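Local coordinates for RIM-binding protein, isoform F (Drosophila melanogaster, PDB 6Q9M) that probably couples synaptic vesicle recruitment to release sites at the presynaptic active zone, here represented by its central array of fibronectin type III domains, at residues A[88-93]-A[122-127]; A[129-134]-A[165-170]; A[209-214]-A[289-294]; A[228-233]-A[263-268]. All coordinates share one frame; numbering follows the deposited sequence.

Contacts 1 and 2 lie close together, with centres about 12 Å apart, and share a junction where Trp122 and Pro124 pack on His131. Contacts 3 and 4, with centres about 13 Å apart, belong to the last domain and meet through Pro212 on Trp230; contact 4 is nested within the chain loop closed by contact 3. Contact 1 is buried and joins two domains by loops, using a serine hydroxyl beside small apolar groups. The other three are partly buried and lie within single domains. Contacts 2 and 4 are antiparallel strand pairs with regular backbone bonding, whereas contact 3 rests on proline rings packed against serines and backbone carbonyls.

Contact 1 of 4, residues A[88-93]-A[122-127]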
loop_
_atom_site.group_PDB
_atom_site.type_symbol
_atom_site.label_atom_id
_atom_site.label_comp_id
_atom_site.label_asym_id
_atom_site.label_seq_id
_atom_site.Cartn_x
_atom_site.Cartn_y
_atom_site.Cartn_z
ATOM N N ARG A 88 -2.785 -5.661 10.531
ATOM C CA ARG A 88 -2.616 -5.928 9.107
ATOM C C ARG A 88 -1.574 -7.012 8.875
ATOM O O ARG A 88 -0.660 -7.209 9.679
ATOM C CB ARG A 88 -2.212 -4.665 8.364
ATOM C CG ARG A 88 -3.143 -3.504 8.628
ATOM C CD ARG A 88 -2.978 -2.419 7.593
ATOM N NE ARG A 88 -3.816 -1.263 7.890
ATOM C CZ ARG A 88 -4.992 -1.027 7.317
ATOM N NH1 ARG A 88 -5.463 -1.872 6.407
ATOM N NH2 ARG A 88 -5.689 0.060 7.647
ATOM N N ASP A 89 -1.728 -7.728 7.757
ATOM C CA ASP A 89 -0.775 -8.783 7.418
ATOM C C ASP A 89 0.651 -8.244 7.332
ATOM O O ASP A 89 1.595 -8.903 7.787
ATOM C CB ASP A 89 -1.162 -9.444 6.084
ATOM C CG ASP A 89 -2.335 -10.416 6.213
ATOM O OD1 ASP A 89 -2.978 -10.719 5.188
ATOM O OD2 ASP A 89 -2.622 -10.885 7.334
ATOM N N ALA A 90 0.824 -7.040 6.762
ATOM C CA ALA A 90 2.148 -6.483 6.497
ATOM C C ALA A 90 2.970 -6.265 7.750
ATOM O O ALA A 90 4.182 -6.024 7.639
ATOM C CB ALA A 90 2.031 -5.140 5.766
ATOM N N ALA A 91 2.351 -6.306 8.930
ATOM C CA ALA A 91 3.105 -6.145 10.163
ATOM C C ALA A 91 3.676 -7.447 10.676
ATOM O O ALA A 91 4.650 -7.420 11.425
ATOM C CB ALA A 91 2.239 -5.513 11.246
ATOM N N CYS A 92 3.098 -8.586 10.307
ATOM C CA CYS A 92 3.602 -9.884 10.760
ATOM C C CYS A 92 3.433 -10.857 9.599
ATOM O O CYS A 92 2.384 -11.497 9.457
ATOM C CB CYS A 92 2.885 -10.367 12.011
ATOM S SG CYS A 92 3.712 -11.754 12.804
ATOM N N THR A 93 4.479 -10.975 8.785
ATOM C CA THR A 93 4.377 -11.753 7.564
ATOM C C THR A 93 5.743 -12.259 7.137
ATOM O O THR A 93 6.778 -11.655 7.441
ATOM C CB THR A 93 3.756 -10.952 6.428
ATOM O OG1 THR A 93 3.347 -11.866 5.400
ATOM C CG2 THR A 93 4.783 -9.956 5.841
ATOM N N TRP A 122 4.395 -0.388 2.227
ATOM C CA TRP A 122 4.928 -1.524 1.486
ATOM C C TRP A 122 4.495 -2.819 2.162
ATOM O O TRP A 122 3.923 -2.825 3.258
ATOM C CB TRP A 122 6.457 -1.460 1.375
ATOM C CG TRP A 122 7.173 -1.461 2.685
ATOM C CD1 TRP A 122 7.710 -2.539 3.324
ATOM C CD2 TRP A 122 7.453 -0.322 3.515
ATOM N NE1 TRP A 122 8.311 -2.141 4.500
ATOM C CE2 TRP A 122 8.158 -0.788 4.645
ATOM C CE3 TRP A 122 7.173 1.045 3.412
ATOM C CZ2 TRP A 122 8.573 0.061 5.673
ATOM C CZ3 TRP A 122 7.590 1.877 4.416
ATOM C CH2 TRP A 122 8.285 1.382 5.539
ATOM N N LEU A 123 4.753 -3.919 1.465
ATOM C CA LEU A 123 4.558 -5.257 1.993
ATOM C C LEU A 123 5.925 -5.903 2.093
ATOM O O LEU A 123 6.541 -6.185 1.059
ATOM C CB LEU A 123 3.634 -6.081 1.094
ATOM C CG LEU A 123 3.271 -7.496 1.576
ATOM C CD1 LEU A 123 2.677 -7.467 2.992
ATOM C CD2 LEU A 123 2.304 -8.192 0.596
ATOM N N PRO A 124 6.465 -6.105 3.288
ATOM C CA PRO A 124 7.776 -6.738 3.399
ATOM C C PRO A 124 7.683 -8.197 2.990
ATOM O O PRO A 124 6.615 -8.809 3.027
ATOM C CB PRO A 124 8.120 -6.600 4.887
ATOM C CG PRO A 124 6.811 -6.471 5.576
ATOM C CD PRO A 124 5.870 -5.807 4.605
ATOM N N ALA A 125 8.825 -8.746 2.568
ATOM C CA ALA A 125 8.933 -10.183 2.384
ATOM C C ALA A 125 9.078 -10.905 3.712
ATOM O O ALA A 125 8.636 -12.053 3.837
ATOM C CB ALA A 125 10.121 -10.522 1.486
ATOM N N ASN A 126 9.675 -10.251 4.705
ATOM C CA ASN A 126 9.788 -10.809 6.059
ATOM C C ASN A 126 9.773 -9.644 7.037
ATOM O O ASN A 126 10.669 -8.793 7.008
ATOM C CB ASN A 126 11.066 -11.638 6.223
ATOM C CG ASN A 126 11.142 -12.329 7.566
ATOM O OD1 ASN A 126 10.981 -11.703 8.617
ATOM N ND2 ASN A 126 11.378 -13.638 7.542
ATOM N N SER A 127 8.768 -9.597 7.901
ATOM C CA SER A 127 8.576 -8.401 8.708
ATOM C C SER A 127 9.444 -8.379 9.955
ATOM O O SER A 127 9.250 -7.507 10.808
ATOM C CB SER A 127 7.108 -8.264 9.085
ATOM O OG SER A 127 6.696 -9.437 9.748
#
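With OG between its backbone N and carbonyl carbon (chi1 56°), Ser127 turns its hydroxyl to the Thr93 amide, and the two residues share two bonds, one to this OG and one from the Ser127 backbone N. Thr93 N donates to Ser127 OG at 2.9 Å in a nearly straight bond, with 166° at the hydrogen. In return Ser127 N donates to Thr93 O, also at 2.9 Å. The same carbonyl is approached by Asn126, whose CA stands 3.4 Å from Thr93 O in a CA-H...O contact. Thr93 is thus gripped through its main chain, while its side chain is divided between two tasks. Its OG1, anti to the backbone N (chi1 -164°), is hydrogen-bonded to Ile75 O and to Arg74 NH1, and CG2 is left to pack across Pro124, 3.5 Å from Pro124 O and 4.0 Å from Pro124 CG. Arg74 NH1 also bonds Pro124 O, so one arginine ties both sides of the junction. Beside this polar pair lies a small apolar patch. Ala90 CB sits 3.7 Å from Leu123 CD1, and the Pro124 ring meets the short 3-10 turn 89-91 with its CG 3.4 Å from Ala90 O. Asp89 makes a salt bridge to Arg78 of strand 73-81, and Ala90 and Ala91 both touch Tyr148. The segment 88-93 belongs to the connection into strand 93-96 of the first fibronectin type III domain, and 122-127 runs out of strand 118-123 of the second. The arrangement is a buried interdomain interface between tandem fibronectin type III modules, made by the FG loop of one and the BC loop of the next.

Contact 2 of 4, residues A[129-134]-A[165-170]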
loop_
_atom_site.group_PDB
_atom_site.type_symbol
_atom_site.label_atom_id
_atom_site.label_comp_id
_atom_site.label_asym_id
_atom_site.label_seq_id
_atom_site.Cartn_x
_atom_site.Cartn_y
_atom_site.Cartn_z
ATOM N N HIS A 129 12.635 -7.905 9.466
ATOM C CA HIS A 129 13.746 -7.102 8.971
ATOM C C HIS A 129 13.489 -5.618 9.167
ATOM O O HIS A 129 12.359 -5.140 9.041
ATOM C CB HIS A 129 13.982 -7.347 7.478
ATOM C CG HIS A 129 14.565 -8.685 7.168
ATOM N ND1 HIS A 129 13.960 -9.863 7.544
ATOM C CD2 HIS A 129 15.693 -9.033 6.507
ATOM C CE1 HIS A 129 14.696 -10.881 7.134
ATOM N NE2 HIS A 129 15.751 -10.403 6.500
ATOM N N GLN A 130 14.566 -4.878 9.404
ATOM C CA GLN A 130 14.500 -3.438 9.224
ATOM C C GLN A 130 14.380 -3.109 7.741
ATOM O O GLN A 130 14.862 -3.844 6.873
ATOM C CB GLN A 130 15.736 -2.770 9.810
ATOM C CG GLN A 130 15.934 -3.037 11.284
ATOM C CD GLN A 130 17.073 -2.220 11.852
ATOM O OE1 GLN A 130 16.869 -1.128 12.389
ATOM N NE2 GLN A 130 18.284 -2.737 11.727
ATOM N N HIS A 131 13.747 -1.981 7.451
ATOM C CA HIS A 131 13.597 -1.546 6.077
ATOM C C HIS A 131 14.101 -0.118 5.938
ATOM O O HIS A 131 13.999 0.688 6.868
ATOM C CB HIS A 131 12.154 -1.667 5.613
ATOM C CG HIS A 131 11.686 -3.082 5.508
ATOM N ND1 HIS A 131 11.969 -3.883 4.419
ATOM C CD2 HIS A 131 10.974 -3.849 6.366
ATOM C CE1 HIS A 131 11.435 -5.077 4.605
ATOM N NE2 HIS A 131 10.831 -5.084 5.780
ATOM N N VAL A 132 14.645 0.176 4.758
ATOM C CA VAL A 132 15.254 1.461 4.448
ATOM C C VAL A 132 14.431 2.112 3.350
ATOM O O VAL A 132 14.241 1.525 2.278
ATOM C CB VAL A 132 16.716 1.292 4.002
ATOM C CG1 VAL A 132 17.227 2.560 3.390
ATOM C CG2 VAL A 132 17.594 0.905 5.176
ATOM N N VAL A 133 13.959 3.328 3.608
ATOM C CA VAL A 133 13.200 4.103 2.632
ATOM C C VAL A 133 14.160 5.048 1.911
ATOM O O VAL A 133 14.970 5.734 2.547
ATOM C CB VAL A 133 12.056 4.871 3.302
ATOM C CG1 VAL A 133 11.216 5.583 2.261
ATOM C CG2 VAL A 133 11.206 3.913 4.151
ATOM N N CYS A 134 14.108 5.034 0.582
ATOM C CA CYS A 134 14.998 5.809 -0.265
ATOM C C CYS A 134 14.156 6.650 -1.208
ATOM O O CYS A 134 13.257 6.124 -1.878
ATOM C CB CYS A 134 15.941 4.895 -1.050
ATOM S SG CYS A 134 17.193 4.080 -0.018
ATOM N N VAL A 165 12.062 0.727 -1.291
ATOM C CA VAL A 165 12.161 0.158 0.047
ATOM C C VAL A 165 12.955 -1.139 -0.033
ATOM O O VAL A 165 12.706 -1.971 -0.910
ATOM C CB VAL A 165 10.775 -0.091 0.665
ATOM C CG1 VAL A 165 10.925 -0.695 2.067
ATOM C CG2 VAL A 165 9.974 1.200 0.718
ATOM N N ARG A 166 13.923 -1.307 0.859
ATOM C CA ARG A 166 14.718 -2.521 0.853
ATOM C C ARG A 166 14.910 -2.969 2.307
ATOM O O ARG A 166 14.841 -2.171 3.253
ATOM C CB ARG A 166 15.990 -2.218 -0.011
ATOM C CG ARG A 166 16.631 -0.841 0.290
ATOM C CD ARG A 166 18.011 -0.914 -0.230
ATOM N NE ARG A 166 19.044 -0.001 0.252
ATOM C CZ ARG A 166 19.569 0.219 1.465
ATOM N NH1 ARG A 166 19.600 -0.738 2.429
ATOM N NH2 ARG A 166 20.430 1.246 1.517
ATOM N N ALA A 167 15.051 -4.277 2.485
ATOM C CA ALA A 167 15.230 -4.866 3.803
ATOM C C ALA A 167 16.708 -4.970 4.126
ATOM O O ALA A 167 17.479 -5.501 3.322
ATOM C CB ALA A 167 14.595 -6.258 3.872
ATOM N N LYS A 168 17.116 -4.442 5.275
ATOM C CA LYS A 168 18.484 -4.688 5.705
ATOM C C LYS A 168 18.545 -6.048 6.390
ATOM O O LYS A 168 17.567 -6.497 6.997
ATOM C CB LYS A 168 18.991 -3.577 6.620
ATOM C CG LYS A 168 20.525 -3.522 6.689
ATOM C CD LYS A 168 21.166 -3.562 5.293
ATOM C CE LYS A 168 22.399 -4.478 5.255
ATOM N NZ LYS A 168 22.789 -4.897 3.875
ATOM N N HIS A 169 19.691 -6.720 6.267
ATOM C CA HIS A 169 19.780 -8.122 6.677
ATOM C C HIS A 169 19.647 -8.269 8.193
ATOM O O HIS A 169 20.075 -7.404 8.966
ATOM C CB HIS A 169 21.098 -8.739 6.206
ATOM C CG HIS A 169 21.055 -10.232 6.041
ATOM N ND1 HIS A 169 20.008 -11.007 6.494
ATOM C CD2 HIS A 169 21.936 -11.093 5.474
ATOM C CE1 HIS A 169 20.245 -12.277 6.214
ATOM N NE2 HIS A 169 21.408 -12.356 5.594
ATOM N N LEU A 170 19.040 -9.385 8.610
ATOM C CA LEU A 170 18.762 -9.662 10.014
ATOM C C LEU A 170 19.969 -10.318 10.674
ATOM O O LEU A 170 20.566 -11.244 10.118
ATOM C CB LEU A 170 17.516 -10.551 10.159
ATOM C CG LEU A 170 17.524 -12.065 9.859
ATOM C CD1 LEU A 170 16.320 -12.763 10.492
ATOM C CD2 LEU A 170 17.580 -12.371 8.360
#
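Strands 131-134 and 165-167 run antiparallel at 157° with their axes 4.5 Å apart, Val132 and Arg166 forming a hydrogen-bonded pair (Val132 N to Arg166 O 2.8 Å, Arg166 N to Val132 O 3.2 Å) flanked by the non-hydrogen-bonded pairs His131-Ala167 and Val133-Val165, while Lys168 N also donates to Gln130 O at 2.8 Å.

On the face of Val132, a chi1 of 44° starts the Arg166 side chain above its own backbone, and from CG to NE it runs extended alongside the valine. Val132 CG1 lies over one face of the guanidinium group, 3.8 Å from Arg166 CZ, and Arg166 NH2 makes a salt bridge to Glu139 on strand 138-143. The guanidinium group thus has both an aliphatic and a carboxylate partner. On the other face, His131 CE1 packs 3.5 Å from Ala167 CB, and Val165 CG1 meets His131 CB. The His131 ring also stands edge-to-face with Trp122, which links this face to the opposing sheet.

Further along the two segments, His129 crosses Leu170. Leu170 CB rests over the imidazole, 4.2 Å from the centroid of the His129 ring and 14° off its normal, a CH-pi contact at the more exposed end. His129 CD2 also comes within 3.2 Å of Lys168 O. The pairing is that of the neighbouring C and F strands in the four-stranded C'-C-F-G sheet of a fibronectin type III sandwich.

Contact 3 of 4, residues A[209-214]-A[289-294]; sequences PDPPQE and SQSADS
Pro211 and Pro209 set their rings against the chain at 291-294, and these packing contacts carry the join. Pro211 CB comes to 3.2 Å from Ala292 O and 3.6 Å from Ser294 CB, so the ring leans on both a carbonyl and a side-chain methylene. Pro209 meets Ser291 through carbon atoms, CB to CB at 3.7 Å, while Pro209 O lies 3.1 Å from Ser291 CB. Further along, Ser294 CB approaches Pro212 O at 3.2 Å.

Ser291 is fixed from its own side. A chi1 of 80° brings Ser291 OG to Ala292 O, to which it donates at 2.8 Å, and the same OG is also hydrogen-bonded to Thr284 N. In the next shell, Asp210 O bonds Thr284 OG1 and Asp293 pairs with Arg283 in a salt bridge, so strand 283-286 holds both segments. Pro212 packs on Trp230 of strand 225-231.

The two segments run roughly the same way, 32° apart. The arrangement is that of a proline-rich lead-in before the first strand of a fibronectin type III-like beta sandwich, lying beside the segment that follows strand 283-286.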
loop_
_atom_site.group_PDB
_atom_site.type_symbol
_atom_site.label_atom_id
_atom_site.label_comp_id
_atom_site.label_asym_id
_atom_site.label_seq_id
_atom_site.Cartn_x
_atom_site.Cartn_y
_atom_site.Cartn_z
ATOM N N PRO A 209 -4.364 24.903 -8.417
ATOM C CA PRO A 209 -5.004 23.585 -8.428
ATOM C C PRO A 209 -4.175 22.504 -9.099
ATOM O O PRO A 209 -3.187 22.772 -9.783
ATOM C CB PRO A 209 -6.282 23.826 -9.231
ATOM C CG PRO A 209 -6.550 25.271 -9.142
ATOM C CD PRO A 209 -5.339 25.983 -8.604
ATOM N N ASP A 210 -4.609 21.284 -8.912
ATOM C CA ASP A 210 -3.890 20.135 -9.414
ATOM C C ASP A 210 -4.676 19.450 -10.523
ATOM O O ASP A 210 -5.910 19.352 -10.460
ATOM C CB ASP A 210 -3.623 19.134 -8.284
ATOM C CG ASP A 210 -2.365 19.468 -7.510
ATOM O OD1 ASP A 210 -1.274 19.546 -8.126
ATOM O OD2 ASP A 210 -2.478 19.689 -6.287
ATOM N N PRO A 211 -3.994 18.988 -11.560
ATOM C CA PRO A 211 -4.699 18.372 -12.679
ATOM C C PRO A 211 -5.280 17.032 -12.271
ATOM O O PRO A 211 -4.791 16.394 -11.319
ATOM C CB PRO A 211 -3.608 18.213 -13.748
ATOM C CG PRO A 211 -2.289 18.273 -12.972
ATOM C CD PRO A 211 -2.539 19.132 -11.781
ATOM N N PRO A 212 -6.344 16.573 -12.931
ATOM C CA PRO A 212 -6.890 15.249 -12.626
ATOM C C PRO A 212 -5.944 14.142 -13.052
ATOM O O PRO A 212 -5.114 14.300 -13.948
ATOM C CB PRO A 212 -8.190 15.199 -13.441
ATOM C CG PRO A 212 -7.990 16.165 -14.539
ATOM C CD PRO A 212 -7.142 17.271 -13.954
ATOM N N GLN A 213 -6.097 12.997 -12.407
ATOM C CA GLN A 213 -5.322 11.810 -12.724
ATOM C C GLN A 213 -6.217 10.757 -13.365
ATOM O O GLN A 213 -7.430 10.941 -13.513
ATOM C CB GLN A 213 -4.651 11.263 -11.466
ATOM C CG GLN A 213 -3.859 12.296 -10.696
ATOM C CD GLN A 213 -2.898 11.662 -9.718
ATOM O OE1 GLN A 213 -2.896 11.989 -8.532
ATOM N NE2 GLN A 213 -2.077 10.739 -10.209
ATOM N N GLU A 214 -5.592 9.635 -13.727
ATOM C CA GLU A 214 -6.279 8.477 -14.297
ATOM C C GLU A 214 -7.117 8.880 -15.508
ATOM O O GLU A 214 -8.274 8.491 -15.662
ATOM C CB GLU A 214 -7.130 7.776 -13.240
ATOM C CG GLU A 214 -6.312 7.080 -12.162
ATOM C CD GLU A 214 -7.166 6.528 -11.033
ATOM O OE1 GLU A 214 -8.411 6.539 -11.161
ATOM O OE2 GLU A 214 -6.592 6.079 -10.017
ATOM N N SER A 289 -8.628 30.386 -11.008
ATOM C CA SER A 289 -7.552 29.958 -11.900
ATOM C C SER A 289 -7.772 28.505 -12.331
ATOM O O SER A 289 -8.612 27.800 -11.779
ATOM C CB SER A 289 -6.188 30.124 -11.236
ATOM O OG SER A 289 -5.149 29.698 -12.096
ATOM N N GLN A 290 -6.937 28.043 -13.263
ATOM C CA GLN A 290 -6.941 26.710 -13.813
ATOM C C GLN A 290 -5.549 26.105 -13.570
ATOM O O GLN A 290 -4.511 26.768 -13.711
ATOM C CB GLN A 290 -7.371 26.737 -15.301
ATOM C CG GLN A 290 -6.435 27.373 -16.318
ATOM C CD GLN A 290 -5.313 26.475 -16.863
ATOM O OE1 GLN A 290 -5.566 25.504 -17.507
ATOM N NE2 GLN A 290 -4.105 26.928 -16.784
ATOM N N SER A 291 -5.542 24.855 -13.109
ATOM C CA SER A 291 -4.359 24.029 -12.900
ATOM C C SER A 291 -3.501 23.864 -14.148
ATOM O O SER A 291 -3.930 24.176 -15.262
ATOM C CB SER A 291 -4.768 22.631 -12.410
ATOM O OG SER A 291 -5.188 21.830 -13.468
ATOM N N ALA A 292 -2.265 23.395 -13.969
ATOM C CA ALA A 292 -1.484 22.925 -15.097
ATOM C C ALA A 292 -2.143 21.690 -15.724
ATOM O O ALA A 292 -3.060 21.070 -15.163
ATOM C CB ALA A 292 -0.065 22.582 -14.648
ATOM N N ASP A 293 -1.668 21.337 -16.914
ATOM C CA ASP A 293 -2.248 20.218 -17.644
ATOM C C ASP A 293 -1.792 18.876 -17.080
ATOM O O ASP A 293 -0.644 18.717 -16.650
ATOM C CB ASP A 293 -1.890 20.332 -19.122
ATOM C CG ASP A 293 -2.601 21.479 -19.791
ATOM O OD1 ASP A 293 -2.874 22.474 -19.095
ATOM O OD2 ASP A 293 -2.900 21.386 -20.997
ATOM N N SER A 294 -2.700 17.906 -17.116
ATOM C CA SER A 294 -2.431 16.553 -16.653
ATOM C C SER A 294 -1.548 15.785 -17.641
ATOM O O SER A 294 -1.031 16.323 -18.627
ATOM C CB SER A 294 -3.741 15.811 -16.417
ATOM O OG SER A 294 -4.438 15.574 -17.633
#

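Contact 4 of 4, residues A[228-233]-A[263-268]; sequences VTWQPV and DHALID
Trp230 lays one face of its indole over the backbone of Asp263 and His264, its chi1 of 60° swinging the ring across to the neighbouring strand. Asp263 CA stands 4.0 Å from the centroid of the Trp230 five-membered ring in a CH-pi contact, the peptide that follows spans the ring system, and Trp230 CH2 comes to 3.3 Å from His264 C. The far end of the indole reaches Ala265 CB, which also meets Val228 CG1 at 3.9 Å, so the alanine methyl touches both the valine and the tryptophan. On the opposite face of the sheet, Thr229 CG2 crosses His264 CB at 4.0 Å. There His264 ND1 donates to Asp263 OD1 at 3.0 Å, the carboxylate oxygen lying in the imidazole plane at its edge. Pro232 and Asp263 lie side by side.

Val228 and Ala265 exchange two backbone bonds, and Trp230 N donates to Asp263 O at 3.0 Å.

Strand 225-231 is the middle of a three-stranded antiparallel sheet, with 264-268 on one side and 215-219 on the other. Trp230 turns toward the opposing strands, standing edge-to-face with Tyr245 of strand 242-246 and packing on Ile257 of strand 256-257.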
loop_
_atom_site.group_PDB
_atom_site.type_symbol
_atom_site.label_atom_id
_atom_site.label_comp_id
_atom_site.label_asym_id
_atom_site.label_seq_id
_atom_site.Cartn_x
_atom_site.Cartn_y
_atom_site.Cartn_z
ATOM N N VAL A 228 -13.953 10.721 -22.834
ATOM C CA VAL A 228 -12.776 10.912 -21.998
ATOM C C VAL A 228 -13.240 10.935 -20.551
ATOM O O VAL A 228 -14.273 11.541 -20.223
ATOM C CB VAL A 228 -12.020 12.203 -22.371
ATOM C CG1 VAL A 228 -12.986 13.368 -22.512
ATOM C CG2 VAL A 228 -10.938 12.519 -21.344
ATOM N N THR A 229 -12.502 10.236 -19.688
ATOM C CA THR A 229 -12.808 10.131 -18.271
ATOM C C THR A 229 -11.563 10.467 -17.468
ATOM O O THR A 229 -10.441 10.428 -17.983
ATOM C CB THR A 229 -13.277 8.726 -17.898
ATOM O OG1 THR A 229 -12.171 7.818 -18.006
ATOM C CG2 THR A 229 -14.395 8.272 -18.827
ATOM N N TRP A 230 -11.776 10.809 -16.198
ATOM C CA TRP A 230 -10.686 11.167 -15.301
ATOM C C TRP A 230 -11.179 11.063 -13.866
ATOM O O TRP A 230 -12.385 11.047 -13.604
ATOM C CB TRP A 230 -10.160 12.574 -15.577
ATOM C CG TRP A 230 -11.207 13.611 -15.397
ATOM C CD1 TRP A 230 -11.524 14.288 -14.245
ATOM C CD2 TRP A 230 -12.099 14.091 -16.397
ATOM N NE1 TRP A 230 -12.563 15.163 -14.481
ATOM C CE2 TRP A 230 -12.935 15.052 -15.795
ATOM C CE3 TRP A 230 -12.273 13.804 -17.753
ATOM C CZ2 TRP A 230 -13.920 15.713 -16.503
ATOM C CZ3 TRP A 230 -13.242 14.464 -18.451
ATOM C CH2 TRP A 230 -14.050 15.404 -17.831
ATOM N N GLN A 231 -10.226 10.983 -12.943
ATOM C CA GLN A 231 -10.546 10.934 -11.522
ATOM C C GLN A 231 -10.756 12.341 -10.973
ATOM O O GLN A 231 -9.866 13.187 -11.111
ATOM C CB GLN A 231 -9.442 10.235 -10.737
ATOM C CG GLN A 231 -9.686 10.196 -9.224
ATOM C CD GLN A 231 -8.426 10.439 -8.403
ATOM O OE1 GLN A 231 -7.338 9.967 -8.745
ATOM N NE2 GLN A 231 -8.570 11.180 -7.310
ATOM N N PRO A 232 -11.910 12.638 -10.378
ATOM C CA PRO A 232 -12.110 13.957 -9.762
ATOM C C PRO A 232 -11.046 14.210 -8.702
ATOM O O PRO A 232 -10.498 13.280 -8.110
ATOM C CB PRO A 232 -13.515 13.860 -9.150
ATOM C CG PRO A 232 -14.178 12.722 -9.878
ATOM C CD PRO A 232 -13.078 11.758 -10.210
ATOM N N VAL A 233 -10.771 15.488 -8.450
ATOM C CA VAL A 233 -9.614 15.855 -7.634
ATOM C C VAL A 233 -9.815 15.458 -6.173
ATOM O O VAL A 233 -8.904 14.913 -5.535
ATOM C CB VAL A 233 -9.343 17.360 -7.765
ATOM C CG1 VAL A 233 -8.953 17.694 -9.183
ATOM C CG2 VAL A 233 -10.598 18.125 -7.378
ATOM N N ASP A 263 -16.620 13.596 -13.884
ATOM C CA ASP A 263 -15.509 12.697 -14.157
ATOM C C ASP A 263 -15.433 12.290 -15.621
ATOM O O ASP A 263 -14.679 11.367 -15.956
ATOM C CB ASP A 263 -15.578 11.454 -13.254
ATOM C CG ASP A 263 -16.792 10.584 -13.521
ATOM O OD1 ASP A 263 -17.667 10.986 -14.317
ATOM O OD2 ASP A 263 -16.873 9.491 -12.915
ATOM N N HIS A 264 -16.184 12.942 -16.501
ATOM C CA HIS A 264 -16.162 12.536 -17.895
ATOM C C HIS A 264 -16.700 13.649 -18.776
ATOM O O HIS A 264 -17.421 14.542 -18.326
ATOM C CB HIS A 264 -16.982 11.270 -18.128
ATOM C CG HIS A 264 -18.457 11.502 -18.086
ATOM N ND1 HIS A 264 -19.155 11.612 -16.903
ATOM C CD2 HIS A 264 -19.368 11.646 -19.077
ATOM C CE1 HIS A 264 -20.434 11.809 -17.165
ATOM N NE2 HIS A 264 -20.592 11.830 -18.477
ATOM N N ALA A 265 -16.361 13.547 -20.056
ATOM C CA ALA A 265 -16.894 14.417 -21.086
ATOM C C ALA A 265 -17.060 13.585 -22.341
ATOM O O ALA A 265 -16.195 12.762 -22.657
ATOM C CB ALA A 265 -15.952 15.607 -21.352
ATOM N N LEU A 266 -18.174 13.789 -23.045
ATOM C CA LEU A 266 -18.449 13.135 -24.326
ATOM C C LEU A 266 -18.731 14.205 -25.374
ATOM O O LEU A 266 -19.740 14.911 -25.280
ATOM C CB LEU A 266 -19.623 12.175 -24.197
ATOM C CG LEU A 266 -20.403 11.836 -25.466
ATOM C CD1 LEU A 266 -19.541 10.980 -26.337
ATOM C CD2 LEU A 266 -21.657 11.091 -25.094
ATOM N N ILE A 267 -17.865 14.313 -26.378
ATOM C CA ILE A 267 -17.967 15.360 -27.390
ATOM C C ILE A 267 -18.271 14.724 -28.737
ATOM O O ILE A 267 -17.900 13.574 -29.003
ATOM C CB ILE A 267 -16.696 16.244 -27.477
ATOM C CG1 ILE A 267 -15.418 15.446 -27.839
ATOM C CG2 ILE A 267 -16.480 16.998 -26.175
ATOM C CD1 ILE A 267 -15.234 15.087 -29.326
ATOM N N ASP A 268 -18.996 15.460 -29.571
ATOM C CA ASP A 268 -19.180 15.078 -30.963
ATOM C C ASP A 268 -18.120 15.810 -31.773
ATOM O O ASP A 268 -18.112 17.043 -31.810
ATOM C CB ASP A 268 -20.583 15.414 -31.468
ATOM C CG ASP A 268 -20.860 14.816 -32.838
ATOM O OD1 ASP A 268 -20.353 15.371 -33.841
ATOM O OD2 ASP A 268 -21.564 13.783 -32.909
#